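Local structure of DnaJ homolog subfamily C member 27-A (Xenopus laevis, 6JMG) at residues R211-K216 with S254-K259. The protein binds GTP and magnesium as a Rab-family small GTPase that also carries a DnaJ domain, and is possibly involved in regulating the MEK/ERK pathway. Residues are numbered along the deposited sequence; the frame is centred on the assembly and turned at random.
Sequences RIRNCK and SEDAFK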
loop_
_atom_site.group_PDB
_atom_site.type_symbol
_atom_site.label_atom_id
_atom_site.label_comp_id
_atom_site.label_asym_id
_atom_site.label_seq_id
_atom_site.Cartn_x
_atom_site.Cartn_y
_atom_site.Cartn_z
ATOM N N ARG A 211 25.837 10.884 -6.738
ATOM C CA ARG A 211 26.603 11.207 -5.540
ATOM C C ARG A 211 27.331 9.978 -5.013
ATOM O O ARG A 211 28.464 10.092 -4.541
ATOM C CB ARG A 211 25.683 11.801 -4.470
ATOM C CG ARG A 211 26.362 12.077 -3.133
ATOM C CD ARG A 211 25.344 12.473 -2.055
ATOM N NE ARG A 211 24.417 11.394 -1.711
ATOM C CZ ARG A 211 24.701 10.375 -0.896
ATOM N NH1 ARG A 211 25.898 10.278 -0.316
ATOM N NH2 ARG A 211 23.779 9.447 -0.661
ATOM N N ILE A 212 26.733 8.791 -5.174
ATOM C CA ILE A 212 27.363 7.540 -4.747
ATOM C C ILE A 212 28.494 7.100 -5.700
ATOM O O ILE A 212 29.403 6.397 -5.259
ATOM C CB ILE A 212 26.285 6.456 -4.526
ATOM C CG1 ILE A 212 25.446 6.819 -3.295
ATOM C CG2 ILE A 212 26.871 5.079 -4.264
ATOM C CD1 ILE A 212 24.020 6.205 -3.283
ATOM N N ARG A 213 28.502 7.513 -6.985
ATOM C CA ARG A 213 29.655 7.179 -7.827
ATOM C C ARG A 213 30.883 7.925 -7.367
ATOM O O ARG A 213 31.975 7.370 -7.282
ATOM C CB ARG A 213 29.512 7.632 -9.284
ATOM C CG ARG A 213 28.600 6.789 -10.123
ATOM C CD ARG A 213 28.951 6.692 -11.609
ATOM N NE ARG A 213 28.704 5.311 -12.032
ATOM C CZ ARG A 213 29.600 4.380 -12.358
ATOM N NH1 ARG A 213 30.914 4.620 -12.338
ATOM N NH2 ARG A 213 29.142 3.174 -12.690
ATOM N N ASN A 214 30.724 9.200 -7.063
ATOM C CA ASN A 214 31.840 10.123 -6.884
ATOM C C ASN A 214 32.046 10.363 -5.411
ATOM O O ASN A 214 32.247 11.478 -4.926
ATOM C CB ASN A 214 31.566 11.428 -7.644
ATOM C CG ASN A 214 31.106 11.176 -9.112
ATOM O OD1 ASN A 214 31.572 10.232 -9.779
ATOM N ND2 ASN A 214 30.228 12.029 -9.613
ATOM N N CYS A 215 31.965 9.254 -4.695
ATOM C CA CYS A 215 32.113 9.209 -3.257
ATOM C C CYS A 215 33.102 8.101 -2.955
ATOM O O CYS A 215 32.940 6.974 -3.432
ATOM C CB CYS A 215 30.762 8.938 -2.607
ATOM S SG CYS A 215 30.710 9.261 -0.874
ATOM N N LYS A 216 34.127 8.419 -2.172
ATOM C CA LYS A 216 35.209 7.471 -1.944
ATOM C C LYS A 216 35.317 7.070 -0.474
ATOM O O LYS A 216 36.335 6.509 -0.051
ATOM C CB LYS A 216 36.521 8.062 -2.471
ATOM C CG LYS A 216 36.773 7.782 -3.971
ATOM C CD LYS A 216 36.972 9.055 -4.798
ATOM C CE LYS A 216 36.473 8.892 -6.247
ATOM N NZ LYS A 216 36.213 10.203 -6.951
ATOM N N SER A 254 21.709 2.061 -11.061
ATOM C CA SER A 254 21.166 1.856 -9.721
ATOM C C SER A 254 21.632 0.538 -9.100
ATOM O O SER A 254 21.817 0.458 -7.882
ATOM C CB SER A 254 19.637 1.904 -9.774
ATOM O OG SER A 254 19.157 1.016 -10.773
ATOM N N GLU A 255 21.847 -0.494 -9.907
ATOM C CA GLU A 255 22.380 -1.730 -9.352
ATOM C C GLU A 255 23.757 -1.508 -8.737
ATOM O O GLU A 255 24.042 -2.017 -7.648
ATOM C CB GLU A 255 22.414 -2.809 -10.425
ATOM C CG GLU A 255 23.036 -4.096 -9.986
ATOM C CD GLU A 255 23.333 -5.020 -11.157
ATOM O OE1 GLU A 255 24.397 -5.696 -11.130
ATOM O OE2 GLU A 255 22.496 -5.063 -12.095
ATOM N N ASP A 256 24.622 -0.729 -9.398
ATOM C CA ASP A 256 25.952 -0.511 -8.828
ATOM C C ASP A 256 25.866 0.390 -7.605
ATOM O O ASP A 256 26.597 0.198 -6.624
ATOM C CB ASP A 256 26.906 0.090 -9.859
ATOM C CG ASP A 256 26.937 -0.696 -11.146
ATOM O OD1 ASP A 256 27.368 -1.871 -11.119
ATOM O OD2 ASP A 256 26.524 -0.131 -12.185
ATOM N N ALA A 257 24.969 1.369 -7.647
ATOM C CA ALA A 257 24.755 2.215 -6.486
ATOM C C ALA A 257 24.223 1.407 -5.314
ATOM O O ALA A 257 24.685 1.567 -4.176
ATOM C CB ALA A 257 23.786 3.333 -6.841
ATOM N N PHE A 258 23.256 0.521 -5.575
ATOM C CA PHE A 258 22.760 -0.341 -4.512
ATOM C C PHE A 258 23.873 -1.215 -3.941
ATOM O O PHE A 258 24.091 -1.245 -2.727
ATOM C CB PHE A 258 21.633 -1.208 -5.024
ATOM C CG PHE A 258 21.084 -2.119 -3.981
ATOM C CD1 PHE A 258 20.439 -1.600 -2.863
ATOM C CD2 PHE A 258 21.226 -3.482 -4.096
ATOM C CE1 PHE A 258 19.927 -2.422 -1.910
ATOM C CE2 PHE A 258 20.718 -4.322 -3.117
ATOM C CZ PHE A 258 20.069 -3.791 -2.031
ATOM N N LYS A 259 24.622 -1.894 -4.812
ATOM C CA LYS A 259 25.750 -2.698 -4.357
ATOM C C LYS A 259 26.725 -1.865 -3.525
ATOM O O LYS A 259 27.277 -2.351 -2.525
ATOM C CB LYS A 259 26.456 -3.320 -5.567
ATOM C CG LYS A 259 27.657 -4.194 -5.212
ATOM C CD LYS A 259 28.372 -4.739 -6.454
ATOM C CE LYS A 259 27.385 -5.078 -7.583
ATOM N NZ LYS A 259 27.856 -6.182 -8.493
#
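Helix 203-213 packs the I212 and R213 of its last turn against A257 and D256 in the first turns of helix 254-278, which belongs to the DnaJ (J) domain. The CA atoms nearest each other are those of I212 and A257, 6.2 Å apart, a close approach consistent with the small side chain of A257. I212 points its CB toward the facing helix. CG2, anti to the backbone N, is the branch that touches, while CG1 lies beside the backbone N and over one face of the R211 guanidinium, offset toward its rim. I212 CG2 lies 4.1 Å from A257 O and 4.4 Å from A257 CB. Both residues are buried, and L244 of helix 230-244 meets the two of them, while M221, A260 and V261 add further apolar contacts to I212 and I209 adds one to A257. At the exposed border, the R213 side chain reaches across to D256, whose carboxylate lies beside the edge of the guanidinium, near its plane. R213 NH2 stops 4.2 Å from D256 OD2, beyond salt-bridge range. No hydrogen bond joins the two segments, so the contact is mainly loose apolar packing of I212 on A257, and the opposite charges at its solvent-facing side probably contribute a weak, screened attraction.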